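Local coordinates for STU0660 (Streptococcus thermophilus, PDB 3ZTH), which is a large Csn2 protein of CRISPR-mediated bacterial immunity that binds magnesium and probably acts by binding DNA as a tetramer, at residues K198-L203 with T233-P238; F4-Y9 with S53-E58; E249-V254 with Y265-M270. One frame throughout, in Å; residues are numbered along the deposited sequence.

Interaction 1 of 3, residues K198-L203 with T233-P238; sequences KYLIVL and TFILFP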
loop_
_atom_site.group_PDB
_atom_site.type_symbol
_atom_site.label_atom_id
_atom_site.label_comp_id
_atom_site.label_asym_id
_atom_site.label_seq_id
_atom_site.Cartn_x
_atom_site.Cartn_y
_atom_site.Cartn_z
ATOM N N LYS A 198 23.763 -26.565 6.372
ATOM C CA LYS A 198 24.931 -25.700 6.407
ATOM C C LYS A 198 24.631 -24.240 6.745
ATOM O O LYS A 198 23.696 -23.636 6.220
ATOM C CB LYS A 198 25.692 -25.791 5.075
ATOM C CG LYS A 198 26.037 -27.227 4.662
ATOM C CD LYS A 198 27.288 -27.317 3.770
ATOM C CE LYS A 198 27.225 -26.405 2.541
ATOM N NZ LYS A 198 26.118 -26.746 1.593
ATOM N N TYR A 199 25.437 -23.688 7.646
ATOM C CA TYR A 199 25.304 -22.303 8.072
ATOM C C TYR A 199 26.586 -21.537 7.796
ATOM O O TYR A 199 27.674 -21.950 8.201
ATOM C CB TYR A 199 24.985 -22.220 9.561
ATOM C CG TYR A 199 23.507 -22.239 9.858
ATOM C CD1 TYR A 199 22.740 -23.378 9.620
ATOM C CD2 TYR A 199 22.864 -21.101 10.347
ATOM C CE1 TYR A 199 21.369 -23.380 9.859
ATOM C CE2 TYR A 199 21.497 -21.092 10.590
ATOM C CZ TYR A 199 20.755 -22.232 10.342
ATOM O OH TYR A 199 19.398 -22.215 10.557
ATOM N N LEU A 200 26.452 -20.423 7.094
ATOM C CA LEU A 200 27.599 -19.598 6.778
ATOM C C LEU A 200 27.376 -18.260 7.447
ATOM O O LEU A 200 26.420 -17.561 7.139
ATOM C CB LEU A 200 27.721 -19.421 5.274
ATOM C CG LEU A 200 28.775 -18.430 4.794
ATOM C CD1 LEU A 200 30.143 -18.752 5.409
ATOM C CD2 LEU A 200 28.826 -18.489 3.271
ATOM N N ILE A 201 28.259 -17.912 8.372
ATOM C CA ILE A 201 28.140 -16.662 9.097
ATOM C C ILE A 201 29.331 -15.747 8.844
ATOM O O ILE A 201 30.478 -16.123 9.085
ATOM C CB ILE A 201 28.002 -16.944 10.602
ATOM C CG1 ILE A 201 26.800 -17.868 10.826
ATOM C CG2 ILE A 201 27.844 -15.639 11.375
ATOM C CD1 ILE A 201 26.508 -18.155 12.273
ATOM N N VAL A 202 29.039 -14.546 8.355
ATOM C CA VAL A 202 30.056 -13.539 8.047
ATOM C C VAL A 202 30.083 -12.450 9.108
ATOM O O VAL A 202 29.039 -11.903 9.457
ATOM C CB VAL A 202 29.772 -12.867 6.685
ATOM C CG1 VAL A 202 30.659 -11.660 6.501
ATOM C CG2 VAL A 202 30.006 -13.849 5.564
ATOM N N LEU A 203 31.276 -12.122 9.599
ATOM C CA LEU A 203 31.423 -11.087 10.622
ATOM C C LEU A 203 32.476 -10.020 10.324
ATOM O O LEU A 203 33.665 -10.311 10.266
ATOM C CB LEU A 203 31.763 -11.732 11.964
ATOM C CG LEU A 203 30.617 -12.396 12.725
ATOM C CD1 LEU A 203 31.132 -13.600 13.503
ATOM C CD2 LEU A 203 29.994 -11.380 13.665
ATOM N N THR A 233 30.240 -22.669 9.270
ATOM C CA THR A 233 31.367 -21.967 8.666
ATOM C C THR A 233 31.340 -20.473 8.983
ATOM O O THR A 233 30.309 -19.805 8.856
ATOM C CB THR A 233 31.394 -22.133 7.132
ATOM O OG1 THR A 233 31.621 -23.508 6.804
ATOM C CG2 THR A 233 32.508 -21.296 6.527
ATOM N N PHE A 234 32.494 -19.966 9.399
ATOM C CA PHE A 234 32.660 -18.558 9.734
ATOM C C PHE A 234 33.636 -17.866 8.765
ATOM O O PHE A 234 34.674 -18.427 8.408
ATOM C CB PHE A 234 33.213 -18.431 11.158
ATOM C CG PHE A 234 32.168 -18.489 12.236
ATOM C CD1 PHE A 234 31.406 -17.370 12.543
ATOM C CD2 PHE A 234 31.981 -19.649 12.986
ATOM C CE1 PHE A 234 30.472 -17.406 13.591
ATOM C CE2 PHE A 234 31.053 -19.695 14.029
ATOM C CZ PHE A 234 30.303 -18.576 14.330
ATOM N N ILE A 235 33.285 -16.661 8.328
ATOM C CA ILE A 235 34.160 -15.861 7.467
ATOM C C ILE A 235 34.294 -14.515 8.175
ATOM O O ILE A 235 33.319 -13.768 8.277
ATOM C CB ILE A 235 33.573 -15.597 6.077
ATOM C CG1 ILE A 235 33.541 -16.879 5.254
ATOM C CG2 ILE A 235 34.451 -14.589 5.336
ATOM C CD1 ILE A 235 32.990 -16.676 3.832
ATOM N N LEU A 236 35.497 -14.225 8.669
ATOM C CA LEU A 236 35.783 -12.985 9.388
ATOM C C LEU A 236 36.667 -12.035 8.567
ATOM O O LEU A 236 37.423 -12.473 7.703
ATOM C CB LEU A 236 36.495 -13.310 10.707
ATOM C CG LEU A 236 35.953 -14.484 11.548
ATOM C CD1 LEU A 236 36.897 -14.761 12.713
ATOM C CD2 LEU A 236 34.560 -14.179 12.065
ATOM N N PHE A 237 36.555 -10.738 8.841
ATOM C CA PHE A 237 37.361 -9.706 8.181
ATOM C C PHE A 237 38.066 -8.950 9.305
ATOM O O PHE A 237 37.634 -7.863 9.708
ATOM C CB PHE A 237 36.471 -8.737 7.398
ATOM C CG PHE A 237 35.839 -9.342 6.181
ATOM C CD1 PHE A 237 34.694 -10.128 6.294
ATOM C CD2 PHE A 237 36.386 -9.128 4.923
ATOM C CE1 PHE A 237 34.100 -10.690 5.174
ATOM C CE2 PHE A 237 35.801 -9.683 3.792
ATOM C CZ PHE A 237 34.652 -10.469 3.918
ATOM N N PRO A 238 39.152 -9.527 9.841
ATOM C CA PRO A 238 39.918 -8.911 10.933
ATOM C C PRO A 238 40.616 -7.617 10.561
ATOM O O PRO A 238 40.949 -7.390 9.398
ATOM C CB PRO A 238 40.927 -9.991 11.315
ATOM C CG PRO A 238 40.275 -11.261 10.876
ATOM C CD PRO A 238 39.653 -10.882 9.554
#

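Interaction 2 of 3, residues F4-Y9 with S53-E58; sequences FVQHPY and SIFDYE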
loop_
_atom_site.group_PDB
_atom_site.type_symbol
_atom_site.label_atom_id
_atom_site.label_comp_id
_atom_site.label_asym_id
_atom_site.label_seq_id
_atom_site.Cartn_x
_atom_site.Cartn_y
_atom_site.Cartn_z
ATOM N N PHE A 4 35.647 -19.022 -5.886
ATOM C CA PHE A 4 36.295 -18.225 -6.914
ATOM C C PHE A 4 35.250 -17.169 -7.245
ATOM O O PHE A 4 34.341 -17.392 -8.041
ATOM C CB PHE A 4 36.663 -19.099 -8.112
ATOM C CG PHE A 4 37.916 -19.900 -7.895
ATOM C CD1 PHE A 4 39.167 -19.288 -7.969
ATOM C CD2 PHE A 4 37.851 -21.253 -7.563
ATOM C CE1 PHE A 4 40.335 -20.009 -7.715
ATOM C CE2 PHE A 4 39.016 -21.982 -7.306
ATOM C CZ PHE A 4 40.259 -21.360 -7.381
ATOM N N VAL A 5 35.376 -16.025 -6.579
ATOM C CA VAL A 5 34.425 -14.932 -6.719
ATOM C C VAL A 5 34.623 -14.095 -7.957
ATOM O O VAL A 5 35.729 -13.630 -8.249
ATOM C CB VAL A 5 34.476 -14.003 -5.482
ATOM C CG1 VAL A 5 33.363 -12.963 -5.556
ATOM C CG2 VAL A 5 34.355 -14.834 -4.214
ATOM N N GLN A 6 33.527 -13.882 -8.670
ATOM C CA GLN A 6 33.558 -13.101 -9.883
ATOM C C GLN A 6 33.918 -11.640 -9.646
ATOM O O GLN A 6 33.396 -10.980 -8.742
ATOM C CB GLN A 6 32.214 -13.184 -10.583
ATOM C CG GLN A 6 32.299 -12.865 -12.058
ATOM C CD GLN A 6 31.028 -13.221 -12.783
ATOM O OE1 GLN A 6 30.431 -14.278 -12.535
ATOM N NE2 GLN A 6 30.603 -12.347 -13.694
ATOM N N HIS A 7 34.818 -11.145 -10.486
ATOM C CA HIS A 7 35.280 -9.770 -10.431
ATOM C C HIS A 7 34.852 -9.113 -11.737
ATOM O O HIS A 7 34.993 -9.700 -12.804
ATOM C CB HIS A 7 36.801 -9.744 -10.327
ATOM C CG HIS A 7 37.370 -8.375 -10.130
ATOM N ND1 HIS A 7 37.514 -7.802 -8.886
ATOM C CD2 HIS A 7 37.828 -7.463 -11.020
ATOM C CE1 HIS A 7 38.040 -6.597 -9.017
ATOM N NE2 HIS A 7 38.241 -6.367 -10.302
ATOM N N PRO A 8 34.342 -7.878 -11.675
ATOM C CA PRO A 8 33.904 -7.181 -12.888
ATOM C C PRO A 8 34.857 -7.156 -14.091
ATOM O O PRO A 8 34.400 -7.239 -15.226
ATOM C CB PRO A 8 33.550 -5.780 -12.379
ATOM C CG PRO A 8 34.398 -5.624 -11.164
ATOM C CD PRO A 8 34.275 -6.983 -10.512
ATOM N N TYR A 9 36.164 -7.045 -13.883
ATOM C CA TYR A 9 37.045 -7.023 -15.048
ATOM C C TYR A 9 38.355 -7.800 -14.967
ATOM O O TYR A 9 39.148 -7.793 -15.911
ATOM C CB TYR A 9 37.330 -5.575 -15.480
ATOM C CG TYR A 9 37.117 -4.515 -14.415
ATOM C CD1 TYR A 9 37.983 -4.398 -13.321
ATOM C CD2 TYR A 9 36.056 -3.610 -14.515
ATOM C CE1 TYR A 9 37.795 -3.398 -12.348
ATOM C CE2 TYR A 9 35.856 -2.610 -13.552
ATOM C CZ TYR A 9 36.727 -2.507 -12.473
ATOM O OH TYR A 9 36.528 -1.513 -11.532
ATOM N N SER A 53 25.039 -4.045 -13.974
ATOM C CA SER A 53 25.745 -3.219 -14.957
ATOM C C SER A 53 27.172 -3.691 -15.189
ATOM O O SER A 53 27.528 -4.092 -16.291
ATOM C CB SER A 53 25.797 -1.768 -14.491
ATOM O OG SER A 53 24.505 -1.313 -14.152
ATOM N N ILE A 54 27.979 -3.633 -14.134
ATOM C CA ILE A 54 29.385 -4.025 -14.182
ATOM C C ILE A 54 29.645 -5.470 -14.612
ATOM O O ILE A 54 30.777 -5.834 -14.931
ATOM C CB ILE A 54 30.063 -3.805 -12.808
ATOM C CG1 ILE A 54 29.392 -4.688 -11.750
ATOM C CG2 ILE A 54 29.990 -2.342 -12.430
ATOM C CD1 ILE A 54 30.073 -4.670 -10.390
ATOM N N PHE A 55 28.617 -6.303 -14.610
ATOM C CA PHE A 55 28.813 -7.680 -15.020
ATOM C C PHE A 55 28.147 -7.905 -16.374
ATOM O O PHE A 55 27.830 -9.033 -16.743
ATOM C CB PHE A 55 28.213 -8.621 -13.981
ATOM C CG PHE A 55 28.788 -8.450 -12.610
ATOM C CD1 PHE A 55 30.122 -8.752 -12.359
ATOM C CD2 PHE A 55 27.999 -7.977 -11.565
ATOM C CE1 PHE A 55 30.663 -8.585 -11.086
ATOM C CE2 PHE A 55 28.532 -7.806 -10.289
ATOM C CZ PHE A 55 29.864 -8.111 -10.050
ATOM N N ASP A 56 27.940 -6.823 -17.115
ATOM C CA ASP A 56 27.283 -6.914 -18.414
ATOM C C ASP A 56 25.867 -7.471 -18.289
ATOM O O ASP A 56 25.455 -8.325 -19.076
ATOM C CB ASP A 56 28.098 -7.783 -19.368
ATOM C CG ASP A 56 28.953 -6.962 -20.299
ATOM O OD1 ASP A 56 29.669 -6.054 -19.809
ATOM O OD2 ASP A 56 28.904 -7.228 -21.522
ATOM N N TYR A 57 25.143 -6.982 -17.282
ATOM C CA TYR A 57 23.759 -7.374 -17.026
ATOM C C TYR A 57 23.560 -8.874 -16.872
ATOM O O TYR A 57 22.470 -9.396 -17.110
ATOM C CB TYR A 57 22.877 -6.819 -18.138
ATOM C CG TYR A 57 23.076 -5.332 -18.289
ATOM C CD1 TYR A 57 22.472 -4.437 -17.404
ATOM C CD2 TYR A 57 23.954 -4.820 -19.250
ATOM C CE1 TYR A 57 22.741 -3.072 -17.463
ATOM C CE2 TYR A 57 24.231 -3.460 -19.316
ATOM C CZ TYR A 57 23.622 -2.593 -18.419
ATOM O OH TYR A 57 23.903 -1.251 -18.464
ATOM N N GLU A 58 24.630 -9.553 -16.470
ATOM C CA GLU A 58 24.611 -10.990 -16.239
ATOM C C GLU A 58 24.809 -11.156 -14.735
ATOM O O GLU A 58 25.603 -10.432 -14.135
ATOM C CB GLU A 58 25.760 -11.660 -16.993
ATOM C CG GLU A 58 25.350 -12.924 -17.724
ATOM C CD GLU A 58 24.375 -12.636 -18.850
ATOM O OE1 GLU A 58 24.792 -11.991 -19.837
ATOM O OE2 GLU A 58 23.194 -13.045 -18.743
#

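Interaction 3 of 3, residues E249-V254 with Y265-M270; sequences ENSRFV and YDVEFM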
loop_
_atom_site.group_PDB
_atom_site.type_symbol
_atom_site.label_atom_id
_atom_site.label_comp_id
_atom_site.label_asym_id
_atom_site.label_seq_id
_atom_site.Cartn_x
_atom_site.Cartn_y
_atom_site.Cartn_z
ATOM N N GLU A 249 45.320 -25.301 12.563
ATOM C CA GLU A 249 44.068 -25.631 11.909
ATOM C C GLU A 249 43.530 -24.615 10.914
ATOM O O GLU A 249 43.150 -24.986 9.806
ATOM C CB GLU A 249 42.995 -25.911 12.962
ATOM C CG GLU A 249 43.407 -26.978 13.954
ATOM C CD GLU A 249 44.012 -28.193 13.265
ATOM O OE1 GLU A 249 43.308 -28.827 12.444
ATOM O OE2 GLU A 249 45.196 -28.508 13.541
ATOM N N ASN A 250 43.499 -23.341 11.301
ATOM C CA ASN A 250 42.951 -22.293 10.445
ATOM C C ASN A 250 43.939 -21.577 9.529
ATOM O O ASN A 250 43.541 -20.791 8.679
ATOM C CB ASN A 250 42.236 -21.246 11.305
ATOM C CG ASN A 250 43.201 -20.428 12.174
ATOM O OD1 ASN A 250 44.422 -20.455 11.987
ATOM N ND2 ASN A 250 42.645 -19.686 13.122
ATOM N N SER A 251 45.222 -21.850 9.702
ATOM C CA SER A 251 46.268 -21.211 8.903
ATOM C C SER A 251 46.002 -21.071 7.394
ATOM O O SER A 251 46.119 -19.983 6.827
ATOM C CB SER A 251 47.581 -21.961 9.111
ATOM O OG SER A 251 48.657 -21.224 8.576
ATOM N N ARG A 252 45.664 -22.180 6.746
ATOM C CA ARG A 252 45.408 -22.198 5.312
ATOM C C ARG A 252 44.184 -21.387 4.888
ATOM O O ARG A 252 44.029 -21.049 3.717
ATOM C CB ARG A 252 45.258 -23.649 4.840
ATOM C CG ARG A 252 46.580 -24.416 4.813
ATOM C CD ARG A 252 46.410 -25.868 4.354
ATOM N NE ARG A 252 45.660 -26.669 5.323
ATOM C CZ ARG A 252 44.433 -27.149 5.123
ATOM N NH1 ARG A 252 43.801 -26.913 3.976
ATOM N NH2 ARG A 252 43.835 -27.860 6.076
ATOM N N PHE A 253 43.320 -21.060 5.839
ATOM C CA PHE A 253 42.125 -20.308 5.514
ATOM C C PHE A 253 42.244 -18.817 5.790
ATOM O O PHE A 253 41.247 -18.085 5.797
ATOM C CB PHE A 253 40.940 -20.940 6.234
ATOM C CG PHE A 253 40.859 -22.415 6.006
ATOM C CD1 PHE A 253 40.748 -22.919 4.707
ATOM C CD2 PHE A 253 41.004 -23.309 7.063
ATOM C CE1 PHE A 253 40.791 -24.288 4.464
ATOM C CE2 PHE A 253 41.049 -24.686 6.831
ATOM C CZ PHE A 253 40.944 -25.177 5.533
ATOM N N VAL A 254 43.476 -18.376 6.017
ATOM C CA VAL A 254 43.751 -16.969 6.226
ATOM C C VAL A 254 44.054 -16.471 4.827
ATOM O O VAL A 254 45.073 -16.822 4.245
ATOM C CB VAL A 254 44.975 -16.751 7.112
ATOM C CG1 VAL A 254 45.360 -15.290 7.102
ATOM C CG2 VAL A 254 44.676 -17.205 8.528
ATOM N N TYR A 265 49.996 -20.853 4.124
ATOM C CA TYR A 265 50.255 -22.289 4.046
ATOM C C TYR A 265 50.135 -22.811 5.478
ATOM O O TYR A 265 49.690 -22.086 6.369
ATOM C CB TYR A 265 51.683 -22.555 3.554
ATOM C CG TYR A 265 52.040 -21.983 2.197
ATOM C CD1 TYR A 265 51.425 -22.443 1.025
ATOM C CD2 TYR A 265 53.042 -21.021 2.079
ATOM C CE1 TYR A 265 51.811 -21.965 -0.231
ATOM C CE2 TYR A 265 53.438 -20.533 0.832
ATOM C CZ TYR A 265 52.824 -21.011 -0.317
ATOM O OH TYR A 265 53.256 -20.544 -1.542
ATOM N N ASP A 266 50.523 -24.063 5.698
ATOM C CA ASP A 266 50.490 -24.620 7.046
ATOM C C ASP A 266 51.596 -23.907 7.812
ATOM O O ASP A 266 52.618 -23.532 7.229
ATOM C CB ASP A 266 50.764 -26.125 7.032
ATOM C CG ASP A 266 49.632 -26.919 6.410
ATOM O OD1 ASP A 266 48.503 -26.889 6.951
ATOM O OD2 ASP A 266 49.873 -27.574 5.372
ATOM N N VAL A 267 51.381 -23.717 9.110
ATOM C CA VAL A 267 52.339 -23.035 9.973
ATOM C C VAL A 267 53.700 -23.735 10.066
ATOM O O VAL A 267 54.743 -23.093 9.946
ATOM C CB VAL A 267 51.761 -22.873 11.396
ATOM C CG1 VAL A 267 52.683 -22.018 12.248
ATOM C CG2 VAL A 267 50.371 -22.258 11.311
ATOM N N GLU A 268 53.698 -25.045 10.285
ATOM C CA GLU A 268 54.960 -25.768 10.378
ATOM C C GLU A 268 55.727 -25.655 9.057
ATOM O O GLU A 268 56.951 -25.503 9.036
ATOM C CB GLU A 268 54.715 -27.242 10.718
ATOM C CG GLU A 268 55.996 -28.043 10.955
ATOM C CD GLU A 268 56.927 -27.391 11.979
ATOM O OE1 GLU A 268 56.420 -26.773 12.949
ATOM O OE2 GLU A 268 58.165 -27.506 11.821
ATOM N N PHE A 269 55.002 -25.725 7.952
ATOM C CA PHE A 269 55.626 -25.608 6.648
ATOM C C PHE A 269 56.359 -24.263 6.555
ATOM O O PHE A 269 57.542 -24.213 6.234
ATOM C CB PHE A 269 54.564 -25.703 5.544
ATOM C CG PHE A 269 55.106 -25.465 4.159
ATOM C CD1 PHE A 269 55.696 -26.503 3.438
ATOM C CD2 PHE A 269 55.060 -24.191 3.591
ATOM C CE1 PHE A 269 56.235 -26.272 2.168
ATOM C CE2 PHE A 269 55.597 -23.948 2.322
ATOM C CZ PHE A 269 56.186 -24.991 1.609
HETATM N N MSE A 270 55.651 -23.180 6.857
HETATM C CA MSE A 270 56.232 -21.843 6.786
HETATM C C MSE A 270 57.350 -21.608 7.789
HETATM O O MSE A 270 58.319 -20.898 7.501
HETATM C CB MSE A 270 55.145 -20.793 6.977
HETATM C CG MSE A 270 54.070 -20.853 5.915
HETATM SE SE MSE A 270 52.836 -19.377 6.068
HETATM C CE MSE A 270 51.768 -20.031 7.540
#

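Interaction 1 of 3, residues K198-L203 with T233-P238
Strands 199-203 and 233-237 run parallel, their axes 4.8 Å apart at closest and their directions differing by 15°, with Leu200, Ile201, Val202 and Leu203 paired in order with Thr233, Phe234, Ile235 and Leu236. Five backbone hydrogen bonds zigzag between them, all between odd-numbered residues, with Tyr199 only accepting and Phe237 only donating in this ladder; Ile201 N to Thr233 O, at 2.8 Å, is the shortest and nearly linear at 173°. Phe237 N to Leu203 O closes the series at 3.3 Å. The CA atoms of the even-numbered residues between these bonds add CA-H...O contacts, such as Val202 CA to Ile235 O.

Leu200, Val202, Thr233 and Ile235 share one face of the sheet. There CD1 of Leu200 reaches over the gap to CG2 of Thr233, 3.6 Å away, and also meets CD1 of Ile235; the leucine's CG lies opposite the backbone N (chi1 172°), which carries that branch across. CG1 of Val202 meets the Phe237 ring at its edge, 3.8 Å from CE1. On the other face Ile201 and Phe234 point the same way, CG2 against CE1 of the ring, and CD1 of Leu203 comes to the same ring atom at 3.9 Å. CD2 of Leu236 leans back to CB of Leu203 at 3.7 Å.

Helix 212-228 links the strands as a beta-alpha-beta crossover, and its Ile222 and Val226 lie against Phe234; strand 20-24 lies next to 232-237 in the sheet, and its Ile23 touches Ile235. Parallel strands joined through a helix, at the centre of the sheet, suit the P-loop NTPase-like fold of this family. The chemistry is thus division of labour: backbone polar groups satisfy one another between the strands, while both faces carry mostly apolar, largely buried side chains.

Interaction 2 of 3, residues F4-Y9 with S53-E58
Pro8 and Gln6 meet the Phe55 ring from across the contact. Pro8 N approaches CE1 of Phe55 obliquely at 3.8 Å, the proline's CD stands 4.0 Å from the same ring atom, and the carbonyl carbon of His7 comes up at the ring edge. Gln6 slides past Phe55 in the opposite direction, its amide plane turned 82° from the ring and NE2 3.9 Å from CD1. The other end of that amide is tied down: OE1 accepts from Thr61 N. One phenyl face takes CG1 of Ile54, 3.5 Å above the plane and toward the rim, brought there by chi1 of 62°. Pro8 also lies between two rings of its own segment, CD over a face of His7 and CG over the centre of Tyr9, while its CB rests on Ile54, 3.8 Å from O.

The contact is mainly apolar packing of Pro8 on Ile54 and Phe55, with the Gln6 amide alongside the ring. Tyr33 of helix 28-43 touches both Pro8 and Phe55, and Trp174 of the second subunit packs on Ile54, placing this surface patch beside a subunit interface. Helix 49-52 ends here in a Schellman motif, with Asp56 at positive phi as the C-prime residue, Tyr57 N bonded to Leu52 O and Asp56 N to Ser53 O; a type I' turn from Phe55 to Glu58 overlaps it and redirects the chain toward strand 62-63.

Interaction 3 of 3, residues E249-V254 with Y265-M270
Ser251 and Arg252 grip Tyr265 and Asp266, the two residues just ahead of helix 267-277. Asp266 holds the N-cap position, but its carboxylate makes no capping bond and turns to Arg252 instead. Ser251 is the most covered of the four. It lies in a short run of helical backbone, 249-252, which lacks the regular helix bonds, and its CB points at the other segment. OG lies opposite the backbone N (chi1 -168°), a rotation that lets the hydroxyl donate to Tyr265 O at 2.6 Å, nearly in line with the carbonyl bond. Around that buried bond the surroundings are greasy: CG2 of Val267 lies 3.4 Å from OG of Ser251, and the CE methyl of Met270, a selenomethionine, 3.5 Å from it. Glu248 touches Val267 as well, and its OE2 accepts from Glu268 N in the first turn of the helix.

Arg252 comes next in covered surface. Its aliphatic part runs alongside the start of the helix, CG of Arg252 passing close to the Tyr265 carbonyl and CD of Arg252 lying 3.5 Å from OD1 of Asp266. A bend at chi3 then turns the guanidinium beside the Asp266 carboxylate. The two side chains lie side by side, pointing the same way, with guanidinium and carboxylate planes 57° apart, and OD1 lies at the guanidinium edge, near its plane.

Tyr265 gives mainly its backbone to the contact; its CB is directed away from the 249-254 segment, and its ring meets Phe325. Helix 267-277 is thereby fixed to the loop that leads into strand 254-257 of the central sheet, while Phe289 and Leu293 of helix 286-296 cover Met270. The charged link is modest: Arg252 NE to Asp266 OD1 is a salt bridge of 3.3 Å whose hydrogen bond is weak, bent to 133° at the hydrogen.

Overall arrangement
From the N terminus, the first of the three contacts to close is interaction 2, a loop of 43 residues that ties the end of strand 2-5 to the turn after helix 49-52. Interaction 1 opens much later and closes round helix 212-228, joining two neighbouring strands in the middle of the mixed sheet. Interaction 3 is the tightest loop, ten residues including most of the hairpin 254-263 at the sheet's end, and it ties the approach to strand 254-257 to the start of helix 267-277. The three follow in series; none nests or crosses, and none touches another. Interactions 1 and 3 have centres about 18 Å apart, 2 and 3 about 31 Å.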